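Local structure of Abbfa_003403 (Acinetobacter baumannii, 4ZXH) at residues A[245-250]-A[256-261]; A[431-436]-A[804-809]; A[720-725]-A[893-898]; A[740-745]-A[955-960]. The protein is a four-domain nonribosomal peptide synthetase, with condensation, adenylation, carrier and thioesterase domains, that probably assembles and releases a peptide-type product. All coordinates share one frame; numbering follows the deposited sequence.

Contact 1 of 4, residues A[245-250]-A[256-261]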
loop_
_atom_site.group_PDB
_atom_site.type_symbol
_atom_site.label_atom_id
_atom_site.label_comp_id
_atom_site.label_asym_id
_atom_site.label_seq_id
_atom_site.Cartn_x
_atom_site.Cartn_y
_atom_site.Cartn_z
ATOM N N VAL A 245 1.256 -19.877 -35.424
ATOM C CA VAL A 245 1.528 -19.226 -36.710
ATOM C C VAL A 245 0.414 -19.489 -37.728
ATOM O O VAL A 245 -0.028 -18.574 -38.423
ATOM C CB VAL A 245 2.881 -19.683 -37.319
ATOM C CG1 VAL A 245 2.997 -19.237 -38.777
ATOM C CG2 VAL A 245 4.054 -19.150 -36.498
ATOM N N ASN A 246 -0.052 -20.730 -37.808
ATOM C CA ASN A 246 -1.136 -21.051 -38.730
ATOM C C ASN A 246 -2.455 -20.451 -38.268
ATOM O O ASN A 246 -3.225 -19.949 -39.078
ATOM C CB ASN A 246 -1.278 -22.564 -38.909
ATOM C CG ASN A 246 -0.115 -23.174 -39.679
ATOM O OD1 ASN A 246 0.635 -22.473 -40.367
ATOM N ND2 ASN A 246 0.040 -24.486 -39.567
ATOM N N LEU A 247 -2.702 -20.492 -36.963
ATOM C CA LEU A 247 -3.915 -19.911 -36.386
ATOM C C LEU A 247 -3.946 -18.394 -36.584
ATOM O O LEU A 247 -5.014 -17.799 -36.717
ATOM C CB LEU A 247 -4.017 -20.254 -34.898
ATOM C CG LEU A 247 -5.309 -19.857 -34.179
ATOM C CD1 LEU A 247 -6.513 -20.559 -34.805
ATOM C CD2 LEU A 247 -5.236 -20.131 -32.674
ATOM N N ALA A 248 -2.769 -17.772 -36.595
ATOM C CA ALA A 248 -2.660 -16.347 -36.895
ATOM C C ALA A 248 -3.124 -16.080 -38.323
ATOM O O ALA A 248 -3.813 -15.093 -38.589
ATOM C CB ALA A 248 -1.226 -15.857 -36.697
ATOM N N LYS A 249 -2.754 -16.976 -39.234
ATOM C CA LYS A 249 -3.130 -16.846 -40.635
ATOM C C LYS A 249 -4.620 -17.148 -40.849
ATOM O O LYS A 249 -5.220 -16.659 -41.805
ATOM C CB LYS A 249 -2.265 -17.764 -41.498
ATOM N N ASP A 250 -5.209 -17.937 -39.948
ATOM C CA ASP A 250 -6.627 -18.315 -40.036
ATOM C C ASP A 250 -7.540 -17.219 -39.479
ATOM O O ASP A 250 -8.771 -17.358 -39.471
ATOM C CB ASP A 250 -6.885 -19.636 -39.301
ATOM N N PHE A 256 1.856 -11.550 -32.987
ATOM C CA PHE A 256 1.946 -10.722 -31.793
ATOM C C PHE A 256 0.582 -10.568 -31.177
ATOM O O PHE A 256 0.420 -10.687 -29.960
ATOM C CB PHE A 256 2.517 -9.344 -32.102
ATOM C CG PHE A 256 2.334 -8.360 -30.978
ATOM C CD1 PHE A 256 3.011 -8.523 -29.780
ATOM C CD2 PHE A 256 1.476 -7.286 -31.107
ATOM C CE1 PHE A 256 2.838 -7.644 -28.732
ATOM C CE2 PHE A 256 1.307 -6.394 -30.060
ATOM C CZ PHE A 256 1.992 -6.579 -28.871
ATOM N N GLY A 257 -0.403 -10.298 -32.028
ATOM C CA GLY A 257 -1.769 -10.125 -31.576
ATOM C C GLY A 257 -2.308 -11.390 -30.941
ATOM O O GLY A 257 -3.044 -11.340 -29.962
ATOM N N LEU A 258 -1.933 -12.536 -31.491
ATOM C CA LEU A 258 -2.460 -13.798 -30.997
ATOM C C LEU A 258 -1.971 -14.059 -29.587
ATOM O O LEU A 258 -2.741 -14.431 -28.708
ATOM C CB LEU A 258 -2.053 -14.943 -31.920
ATOM C CG LEU A 258 -2.651 -16.326 -31.668
ATOM C CD1 LEU A 258 -4.157 -16.249 -31.596
ATOM C CD2 LEU A 258 -2.224 -17.271 -32.775
ATOM N N VAL A 259 -0.680 -13.857 -29.370
ATOM C CA VAL A 259 -0.090 -14.173 -28.088
ATOM C C VAL A 259 -0.566 -13.170 -27.054
ATOM O O VAL A 259 -0.736 -13.497 -25.881
ATOM C CB VAL A 259 1.451 -14.184 -28.181
ATOM C CG1 VAL A 259 2.093 -14.356 -26.803
ATOM C CG2 VAL A 259 1.910 -15.274 -29.146
ATOM N N LEU A 260 -0.801 -11.938 -27.483
ATOM C CA LEU A 260 -1.306 -10.934 -26.549
ATOM C C LEU A 260 -2.690 -11.364 -26.074
ATOM O O LEU A 260 -2.975 -11.332 -24.878
ATOM C CB LEU A 260 -1.347 -9.550 -27.197
ATOM C CG LEU A 260 -1.946 -8.435 -26.340
ATOM C CD1 LEU A 260 -1.122 -8.270 -25.093
ATOM C CD2 LEU A 260 -2.039 -7.127 -27.105
ATOM N N SER A 261 -3.532 -11.796 -27.013
ATOM C CA SER A 261 -4.849 -12.349 -26.685
ATOM C C SER A 261 -4.749 -13.470 -25.657
ATOM O O SER A 261 -5.490 -13.489 -24.669
ATOM C CB SER A 261 -5.543 -12.869 -27.937
ATOM O OG SER A 261 -5.891 -11.789 -28.779
#

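Contact 2 of 4, residues A[431-436]-A[804-809]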
loop_
_atom_site.group_PDB
_atom_site.type_symbol
_atom_site.label_atom_id
_atom_site.label_comp_id
_atom_site.label_asym_id
_atom_site.label_seq_id
_atom_site.Cartn_x
_atom_site.Cartn_y
_atom_site.Cartn_z
ATOM N N ALA A 431 5.819 -18.230 -10.613
ATOM C CA ALA A 431 6.249 -17.868 -11.952
ATOM C C ALA A 431 6.164 -19.099 -12.829
ATOM O O ALA A 431 5.617 -19.043 -13.935
ATOM C CB ALA A 431 7.649 -17.301 -11.941
ATOM N N GLU A 432 6.679 -20.219 -12.315
ATOM C CA GLU A 432 6.649 -21.477 -13.050
ATOM C C GLU A 432 5.213 -21.810 -13.422
ATOM O O GLU A 432 4.920 -22.133 -14.576
ATOM C CB GLU A 432 7.306 -22.604 -12.250
ATOM C CG GLU A 432 7.270 -23.965 -12.944
ATOM C CD GLU A 432 8.126 -24.046 -14.220
ATOM O OE1 GLU A 432 9.140 -23.319 -14.335
ATOM O OE2 GLU A 432 7.765 -24.838 -15.123
ATOM N N ASN A 433 4.314 -21.666 -12.458
ATOM C CA ASN A 433 2.887 -21.855 -12.694
ATOM C C ASN A 433 2.263 -20.986 -13.776
ATOM O O ASN A 433 1.489 -21.491 -14.592
ATOM C CB ASN A 433 2.109 -21.613 -11.417
ATOM C CG ASN A 433 0.785 -22.284 -11.437
ATOM O OD1 ASN A 433 0.681 -23.452 -11.812
ATOM N ND2 ASN A 433 -0.266 -21.516 -11.159
ATOM N N MET A 434 2.551 -19.683 -13.746
ATOM C CA MET A 434 2.081 -18.779 -14.788
ATOM C C MET A 434 2.577 -19.224 -16.161
ATOM O O MET A 434 1.836 -19.149 -17.144
ATOM C CB MET A 434 2.525 -17.346 -14.501
ATOM C CG MET A 434 1.571 -16.560 -13.618
ATOM S SD MET A 434 2.063 -14.851 -13.265
ATOM C CE MET A 434 3.194 -15.114 -11.905
ATOM N N VAL A 435 3.815 -19.700 -16.235
ATOM C CA VAL A 435 4.333 -20.152 -17.519
ATOM C C VAL A 435 3.582 -21.392 -17.984
ATOM O O VAL A 435 3.160 -21.470 -19.142
ATOM C CB VAL A 435 5.839 -20.429 -17.462
ATOM C CG1 VAL A 435 6.298 -21.185 -18.702
ATOM C CG2 VAL A 435 6.589 -19.109 -17.334
ATOM N N GLN A 436 3.366 -22.336 -17.075
ATOM C CA GLN A 436 2.654 -23.559 -17.437
ATOM C C GLN A 436 1.222 -23.266 -17.874
ATOM O O GLN A 436 0.694 -23.944 -18.751
ATOM C CB GLN A 436 2.672 -24.556 -16.280
ATOM C CG GLN A 436 4.051 -25.155 -16.044
ATOM C CD GLN A 436 4.048 -26.264 -15.018
ATOM O OE1 GLN A 436 3.049 -26.486 -14.325
ATOM N NE2 GLN A 436 5.174 -26.969 -14.908
ATOM N N VAL A 804 -10.258 -25.459 -9.759
ATOM C CA VAL A 804 -9.500 -24.286 -10.202
ATOM C C VAL A 804 -8.031 -24.618 -10.491
ATOM O O VAL A 804 -7.495 -25.598 -9.973
ATOM C CB VAL A 804 -9.569 -23.149 -9.162
ATOM C CG1 VAL A 804 -11.006 -22.734 -8.941
ATOM C CG2 VAL A 804 -8.912 -23.566 -7.861
ATOM N N PRO A 805 -7.378 -23.813 -11.342
ATOM C CA PRO A 805 -5.937 -24.013 -11.529
ATOM C C PRO A 805 -5.194 -23.573 -10.277
ATOM O O PRO A 805 -5.759 -22.815 -9.492
ATOM C CB PRO A 805 -5.592 -23.106 -12.720
ATOM C CG PRO A 805 -6.907 -22.642 -13.281
ATOM C CD PRO A 805 -7.904 -22.724 -12.182
ATOM N N PRO A 806 -3.950 -24.035 -10.081
ATOM C CA PRO A 806 -3.211 -23.523 -8.919
ATOM C C PRO A 806 -3.038 -22.001 -8.986
ATOM O O PRO A 806 -3.043 -21.436 -10.085
ATOM C CB PRO A 806 -1.866 -24.241 -9.013
ATOM C CG PRO A 806 -2.141 -25.472 -9.850
ATOM C CD PRO A 806 -3.195 -25.058 -10.826
ATOM N N GLY A 807 -2.929 -21.350 -7.826
ATOM C CA GLY A 807 -2.725 -19.910 -7.755
ATOM C C GLY A 807 -4.006 -19.098 -7.857
ATOM O O GLY A 807 -3.972 -17.870 -7.784
ATOM N N VAL A 808 -5.134 -19.790 -8.012
ATOM C CA VAL A 808 -6.418 -19.158 -8.297
ATOM C C VAL A 808 -7.364 -19.242 -7.081
ATOM O O VAL A 808 -7.233 -20.137 -6.240
ATOM C CB VAL A 808 -7.058 -19.826 -9.546
ATOM C CG1 VAL A 808 -8.430 -19.244 -9.886
ATOM C CG2 VAL A 808 -6.123 -19.720 -10.736
ATOM N N MET A 809 -8.310 -18.313 -6.968
ATOM C CA MET A 809 -9.236 -18.362 -5.840
ATOM C C MET A 809 -10.601 -18.930 -6.203
ATOM O O MET A 809 -11.071 -18.807 -7.344
ATOM C CB MET A 809 -9.382 -16.973 -5.222
ATOM C CG MET A 809 -8.044 -16.431 -4.768
ATOM S SD MET A 809 -8.135 -15.517 -3.231
ATOM C CE MET A 809 -9.057 -16.665 -2.236
#

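Contact 3 of 4, residues A[720-725]-A[893-898]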
loop_
_atom_site.group_PDB
_atom_site.type_symbol
_atom_site.label_atom_id
_atom_site.label_comp_id
_atom_site.label_asym_id
_atom_site.label_seq_id
_atom_site.Cartn_x
_atom_site.Cartn_y
_atom_site.Cartn_z
ATOM N N THR A 720 -9.924 -15.043 22.878
ATOM C CA THR A 720 -9.453 -15.493 24.181
ATOM C C THR A 720 -7.929 -15.420 24.259
ATOM O O THR A 720 -7.377 -14.968 25.265
ATOM C CB THR A 720 -9.901 -16.931 24.489
ATOM O OG1 THR A 720 -11.287 -17.096 24.164
ATOM C CG2 THR A 720 -9.705 -17.245 25.948
ATOM N N TRP A 721 -7.246 -15.855 23.202
ATOM C CA TRP A 721 -5.778 -15.834 23.204
ATOM C C TRP A 721 -5.257 -14.414 23.335
ATOM O O TRP A 721 -4.312 -14.172 24.088
ATOM C CB TRP A 721 -5.200 -16.484 21.949
ATOM C CG TRP A 721 -5.372 -17.976 21.896
ATOM C CD1 TRP A 721 -6.138 -18.678 21.011
ATOM C CD2 TRP A 721 -4.774 -18.951 22.765
ATOM N NE1 TRP A 721 -6.055 -20.032 21.272
ATOM C CE2 TRP A 721 -5.225 -20.227 22.351
ATOM C CE3 TRP A 721 -3.906 -18.874 23.861
ATOM C CZ2 TRP A 721 -4.845 -21.405 22.981
ATOM C CZ3 TRP A 721 -3.524 -20.040 24.486
ATOM C CH2 TRP A 721 -3.988 -21.292 24.045
ATOM N N LYS A 722 -5.877 -13.480 22.608
ATOM C CA LYS A 722 -5.555 -12.055 22.744
ATOM C C LYS A 722 -5.751 -11.623 24.190
ATOM O O LYS A 722 -4.882 -10.966 24.761
ATOM C CB LYS A 722 -6.411 -11.181 21.809
ATOM C CG LYS A 722 -6.040 -11.271 20.328
ATOM C CD LYS A 722 -7.143 -10.714 19.424
ATOM C CE LYS A 722 -6.888 -11.042 17.939
ATOM N NZ LYS A 722 -8.085 -10.738 17.081
ATOM N N MET A 723 -6.882 -12.007 24.786
ATOM C CA MET A 723 -7.201 -11.615 26.167
ATOM C C MET A 723 -6.098 -12.054 27.142
ATOM O O MET A 723 -5.660 -11.287 28.013
ATOM C CB MET A 723 -8.550 -12.199 26.598
ATOM C CG MET A 723 -8.978 -11.784 27.999
ATOM S SD MET A 723 -10.508 -12.562 28.574
ATOM C CE MET A 723 -9.937 -14.218 28.940
ATOM N N LEU A 724 -5.640 -13.286 26.953
ATOM C CA LEU A 724 -4.574 -13.878 27.749
ATOM C C LEU A 724 -3.243 -13.137 27.608
ATOM O O LEU A 724 -2.612 -12.791 28.603
ATOM C CB LEU A 724 -4.413 -15.337 27.341
ATOM C CG LEU A 724 -4.025 -16.390 28.368
ATOM C CD1 LEU A 724 -4.890 -16.298 29.612
ATOM C CD2 LEU A 724 -4.204 -17.733 27.713
ATOM N N LEU A 725 -2.816 -12.880 26.376
ATOM C CA LEU A 725 -1.535 -12.207 26.157
ATOM C C LEU A 725 -1.570 -10.771 26.652
ATOM O O LEU A 725 -0.553 -10.237 27.089
ATOM C CB LEU A 725 -1.146 -12.236 24.677
ATOM C CG LEU A 725 -1.042 -13.648 24.093
ATOM C CD1 LEU A 725 -0.737 -13.612 22.614
ATOM C CD2 LEU A 725 -0.018 -14.497 24.846
ATOM N N ILE A 893 -1.613 0.526 19.644
ATOM C CA ILE A 893 -2.661 -0.301 19.073
ATOM C C ILE A 893 -2.608 -1.737 19.597
ATOM O O ILE A 893 -1.543 -2.357 19.637
ATOM C CB ILE A 893 -2.560 -0.328 17.548
ATOM C CG1 ILE A 893 -2.449 1.092 17.006
ATOM C CG2 ILE A 893 -3.774 -1.021 16.962
ATOM C CD1 ILE A 893 -3.770 1.760 16.782
ATOM N N THR A 894 -3.779 -2.251 19.963
ATOM C CA THR A 894 -3.951 -3.544 20.620
ATOM C C THR A 894 -4.708 -4.486 19.713
ATOM O O THR A 894 -4.545 -5.706 19.780
ATOM C CB THR A 894 -4.734 -3.401 21.954
ATOM O OG1 THR A 894 -3.972 -2.611 22.881
ATOM C CG2 THR A 894 -5.033 -4.760 22.574
ATOM N N ASP A 895 -5.560 -3.909 18.873
ATOM C CA ASP A 895 -6.308 -4.669 17.880
ATOM C C ASP A 895 -6.799 -3.731 16.777
ATOM O O ASP A 895 -6.831 -2.513 16.953
ATOM C CB ASP A 895 -7.477 -5.409 18.525
ATOM C CG ASP A 895 -7.885 -6.663 17.760
ATOM O OD1 ASP A 895 -7.205 -7.041 16.775
ATOM O OD2 ASP A 895 -8.903 -7.282 18.154
ATOM N N ALA A 896 -7.158 -4.301 15.630
ATOM C CA ALA A 896 -7.606 -3.501 14.500
ATOM C C ALA A 896 -8.497 -4.347 13.604
ATOM O O ALA A 896 -8.276 -5.540 13.437
ATOM C CB ALA A 896 -6.405 -2.939 13.709
ATOM N N VAL A 897 -9.521 -3.725 13.048
ATOM C CA VAL A 897 -10.376 -4.387 12.085
ATOM C C VAL A 897 -10.615 -3.393 10.960
ATOM O O VAL A 897 -10.894 -2.214 11.213
ATOM C CB VAL A 897 -11.713 -4.839 12.724
ATOM C CG1 VAL A 897 -12.774 -5.076 11.665
ATOM C CG2 VAL A 897 -11.515 -6.076 13.562
ATOM N N VAL A 898 -10.482 -3.852 9.725
ATOM C CA VAL A 898 -10.671 -2.986 8.574
ATOM C C VAL A 898 -11.803 -3.536 7.730
ATOM O O VAL A 898 -11.815 -4.725 7.404
ATOM C CB VAL A 898 -9.381 -2.873 7.727
ATOM C CG1 VAL A 898 -9.605 -1.983 6.527
ATOM C CG2 VAL A 898 -8.237 -2.337 8.566
#

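Contact 4 of 4, residues A[740-745]-A[955-960]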
loop_
_atom_site.group_PDB
_atom_site.type_symbol
_atom_site.label_atom_id
_atom_site.label_comp_id
_atom_site.label_asym_id
_atom_site.label_seq_id
_atom_site.Cartn_x
_atom_site.Cartn_y
_atom_site.Cartn_z
ATOM N N GLY A 740 -8.743 -21.602 16.723
ATOM C CA GLY A 740 -9.694 -21.804 15.640
ATOM C C GLY A 740 -10.883 -20.864 15.679
ATOM O O GLY A 740 -11.033 -20.099 16.628
ATOM N N GLY A 741 -11.722 -20.918 14.644
ATOM C CA GLY A 741 -12.953 -20.139 14.595
ATOM C C GLY A 741 -12.843 -18.873 13.767
ATOM O O GLY A 741 -13.806 -18.434 13.133
ATOM N N GLU A 742 -11.656 -18.278 13.795
ATOM C CA GLU A 742 -11.327 -17.121 12.980
ATOM C C GLU A 742 -9.918 -17.247 12.412
ATOM O O GLU A 742 -9.147 -18.114 12.821
ATOM C CB GLU A 742 -11.454 -15.845 13.795
ATOM C CG GLU A 742 -12.843 -15.269 13.782
ATOM C CD GLU A 742 -12.931 -13.951 14.519
ATOM O OE1 GLU A 742 -12.166 -13.736 15.495
ATOM O OE2 GLU A 742 -13.749 -13.114 14.085
ATOM N N ALA A 743 -9.582 -16.389 11.460
ATOM C CA ALA A 743 -8.263 -16.440 10.848
ATOM C C ALA A 743 -7.187 -16.164 11.892
ATOM O O ALA A 743 -7.387 -15.369 12.814
ATOM C CB ALA A 743 -8.167 -15.452 9.704
ATOM N N LEU A 744 -6.062 -16.854 11.766
ATOM C CA LEU A 744 -4.924 -16.590 12.626
ATOM C C LEU A 744 -3.998 -15.616 11.903
ATOM O O LEU A 744 -3.433 -15.944 10.852
ATOM C CB LEU A 744 -4.196 -17.885 12.985
ATOM C CG LEU A 744 -2.928 -17.779 13.834
ATOM C CD1 LEU A 744 -3.235 -17.129 15.152
ATOM C CD2 LEU A 744 -2.353 -19.153 14.071
ATOM N N ASP A 745 -3.877 -14.407 12.445
ATOM C CA ASP A 745 -3.000 -13.395 11.865
ATOM C C ASP A 745 -1.573 -13.615 12.342
ATOM O O ASP A 745 -1.348 -14.226 13.387
ATOM C CB ASP A 745 -3.471 -11.968 12.208
ATOM C CG ASP A 745 -3.731 -11.764 13.695
ATOM O OD1 ASP A 745 -4.433 -12.599 14.312
ATOM O OD2 ASP A 745 -3.199 -10.788 14.262
ATOM N N LEU A 955 -15.168 -12.036 16.388
ATOM C CA LEU A 955 -15.468 -10.641 16.056
ATOM C C LEU A 955 -16.782 -10.546 15.288
ATOM O O LEU A 955 -16.994 -11.250 14.282
ATOM C CB LEU A 955 -14.342 -10.015 15.227
ATOM C CG LEU A 955 -13.000 -9.772 15.911
ATOM C CD1 LEU A 955 -11.970 -9.388 14.875
ATOM C CD2 LEU A 955 -13.135 -8.683 16.935
ATOM N N ASP A 956 -17.660 -9.673 15.761
ATOM C CA ASP A 956 -18.959 -9.488 15.137
ATOM C C ASP A 956 -18.956 -8.326 14.134
ATOM O O ASP A 956 -19.559 -7.278 14.382
ATOM C CB ASP A 956 -20.014 -9.263 16.216
ATOM C CG ASP A 956 -21.431 -9.414 15.689
ATOM O OD1 ASP A 956 -21.571 -9.795 14.497
ATOM O OD2 ASP A 956 -22.390 -9.143 16.464
ATOM N N ARG A 957 -18.286 -8.527 13.002
ATOM C CA ARG A 957 -18.106 -7.477 11.989
ATOM C C ARG A 957 -19.393 -6.729 11.569
ATOM O O ARG A 957 -19.351 -5.523 11.320
ATOM C CB ARG A 957 -17.407 -8.076 10.751
ATOM C CG ARG A 957 -15.909 -8.345 10.978
ATOM C CD ARG A 957 -15.224 -8.939 9.762
ATOM N NE ARG A 957 -13.784 -9.122 9.944
ATOM C CZ ARG A 957 -13.241 -10.055 10.725
ATOM N NH1 ARG A 957 -14.020 -10.883 11.420
ATOM N NH2 ARG A 957 -11.917 -10.151 10.821
ATOM N N LYS A 958 -20.528 -7.423 11.513
ATOM C CA LYS A 958 -21.800 -6.769 11.172
ATOM C C LYS A 958 -22.209 -5.695 12.207
ATOM O O LYS A 958 -23.007 -4.794 11.908
ATOM C CB LYS A 958 -22.918 -7.816 11.023
ATOM N N ALA A 959 -21.633 -5.770 13.407
ATOM C CA ALA A 959 -22.065 -4.929 14.523
ATOM C C ALA A 959 -21.168 -3.714 14.813
ATOM O O ALA A 959 -21.454 -2.948 15.748
ATOM C CB ALA A 959 -22.177 -5.761 15.755
ATOM N N PHE A 960 -20.082 -3.548 14.055
ATOM C CA PHE A 960 -19.299 -2.316 14.151
ATOM C C PHE A 960 -20.132 -1.116 13.687
ATOM O O PHE A 960 -20.927 -1.225 12.757
ATOM C CB PHE A 960 -18.014 -2.422 13.332
ATOM C CG PHE A 960 -16.966 -3.305 13.960
ATOM C CD1 PHE A 960 -17.238 -4.628 14.260
ATOM C CD2 PHE A 960 -15.708 -2.812 14.249
ATOM C CE1 PHE A 960 -16.279 -5.429 14.842
ATOM C CE2 PHE A 960 -14.745 -3.616 14.828
ATOM C CZ PHE A 960 -15.029 -4.919 15.125
#

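Contact 1 of 4, residues A[245-250]-A[256-261]
Leu247 and Ala248, in the last turns of helix 238-249, receive the side chain of Leu258 from helix 255-271, and together they show how two consecutive helices joined by a short loop are held in a condensation domain of the chloramphenicol acetyltransferase-like family. Leu247 comes first along the chain. Its CB and CD2 meet the branched end of Leu258, the CB lying 4.1 Å from Leu258 CD2, while its own CD2 stands 4.2 Å from Leu258 CD1. The two side chains cross at about a right angle, with Leu247 CB and CD2 both against the forked end of Leu258. In Leu247, with CG anti to the backbone N (chi1 -173°), it is the CD2 methyl that meets Leu258.

Ala248 follows. Its small side chain lets the Leu258 methyl come close to the main chain: CD2 is 3.9 Å from Ala248 N and 4.3 Å from Ala248 CB. No hydrogen bond or charge pair spans the two segments, and all three touching residues are buried. Leu258 is the shared element, since it also packs on Ile253 in the connecting loop, Thr317 of helix 313-329 and Met445 of helix 428-447. Further along the second helix, Ser261 turns its hydroxyl back onto its own backbone. Gly257 O accepts from both Ser261 N and Ser261 OG, which reach it from opposite faces of the carbonyl plane, the Ser261 OG to Gly257 O distance being 3.1 Å.

Contact 2 of 4, residues A[431-436]-A[804-809]
Asn433 lays its carboxamide over the ring of Pro806, the side chains crossing at about a right angle. The oxygen end sits against the ring carbons, with Asn433 OD1 3.9 Å from Pro806 CB and 4.0 Å from Pro806 CG. The nitrogen end goes past the ring to the backbone, where Asn433 ND2 donates to Pro806 O at 3.0 Å. With CG roughly anti to the backbone N (chi1 -158°), the amide is carried out from the helix toward the turn.

Seen from the asparagine, the acceptor lies close to the amide plane; seen from the proline, the donor stands well above the carbonyl plane, 72° out of it, and the N-H...O angle of 130° is bent. Pro806 O is available because it belongs to the middle peptide of a type II turn running from Pro805 to Val808, with Pro806 and the positive-phi Gly807 at its two central positions. Thr857 also touches Asn433, and Tyr462 packs on Pro806, so loop residues from two distant parts of the chain gather round the same spot.

One amide thus serves a small, partly buried junction between helix 428-447 of the condensation domain and a turn of the adenylation domain. On the adenylation side, Gly807 and Val808 both face Leu855 as the turn leads into strand 809-816, which is a G1 beta bulge coupled to a type II turn.

Contact 3 of 4, residues A[720-725]-A[893-898]
The carboxylate of Asp895 is the flat group here, and Lys722 NZ stands in front of its two oxygens, somewhat off their plane. NZ is nearly equidistant from the two, 3.7 Å from Asp895 OD2 and 3.8 Å from Asp895 OD1; the salt bridge is long, and no hydrogen bond spans the segments. Asp895 OD1 also takes a weak bond from Ala896 N at 3.0 Å, which ties the carboxylate to its own strand. A second, weak and long ion pair joins the same OD1 to Lys888, and Phe947 packs against the aspartate side chain.

Lys722 crosses to the carboxylate at about a right angle. CG lies anti to the carbonyl carbon (chi1 -73°) and the chain is extended beyond it, which lets the ammonium group bridge backbones that stay far apart, the closest CA atoms, those of Lys722 and Asp895, being 8.9 Å from each other. The methylene groups take some part, Lys722 CD lying 4.1 Å from Asp895 OD2. With two lysines near it, the buried aspartate would be expected to favour its charged form.

A long electrostatic bridge therefore links helix 718-725 of the large adenylation subdomain to strand 893-903 of the small C-terminal one. The pair lies at the interface between these two subdomains, which in the ANL superfamily rotate against each other between half-reactions.

Contact 4 of 4, residues A[740-745]-A[955-960]
Glu742 OE2 serves as acceptor for two donors of the segment 955-960, the backbone N of Leu955 and the guanidinium of Arg957. The bond from Leu955 N is 2.9 Å to Glu742 OE2, with an N-H...O angle of 133°, and the amide meets the oxygen from above the carboxylate plane, 44° out of it. Arg957 NH1 reaches Glu742 OE2 at 3.5 Å, a weak hydrogen bond within a salt bridge, although its angle of 149° is the straighter of the two. For the guanidinium, this oxygen lies at the edge and in the plane.

Glu742 is extended beyond CG, which sends the carboxylate out from its loop and across the Leu955 side chain; OE2 is 3.4 Å from Leu955 CB. Lys954, just ahead of Leu955, also touches the glutamate. The sequence Lys954-Leu955-Asp956-Arg957 matches the closing part of the A10 core motif of adenylation domains, an N-x-K-(V/L)-D-R signature on the small C-terminal subdomain, while Glu742 sits in the loop after strand 735-740 of the large one.

The Arg957 chain, extended from CG to NE, brings NH1 to OE2 from a different side than Leu955 N. Within its segment the 3-10 turn 957-959 is held by a bond from Ala959 N to Asp956 O, and Arg957 N makes a weak bond to Leu955 O at 3.3 Å. Asp956 also pairs through its backbone with Pro948. On the other side, Asp745 occupies the N-cap position before helix 746-753, and its OD2 forms a long, weak ion pair with Lys888.

In the fold
Contact 1 is fully buried and made by apolar side chains, with no hydrogen bond or salt bridge, whereas contacts 2 and 3 are partly buried and contact 4 lies at the surface; the one contact within a domain is apolar, and the three at seams between domains or subdomains are polar. Helix 428-447 relates the first two: Met445 packs on Leu258 of contact 1, and Asn433 of contact 2 comes from the same helix. Contacts 3 and 4 join the two adenylation subdomains, with centres 11 Å apart, and meet directly where Val897 packs on Leu955 and Phe960. Lys888 gives weak ion pairs to both. Contacts 1 and 3 lie about 55 Å apart, centre to centre.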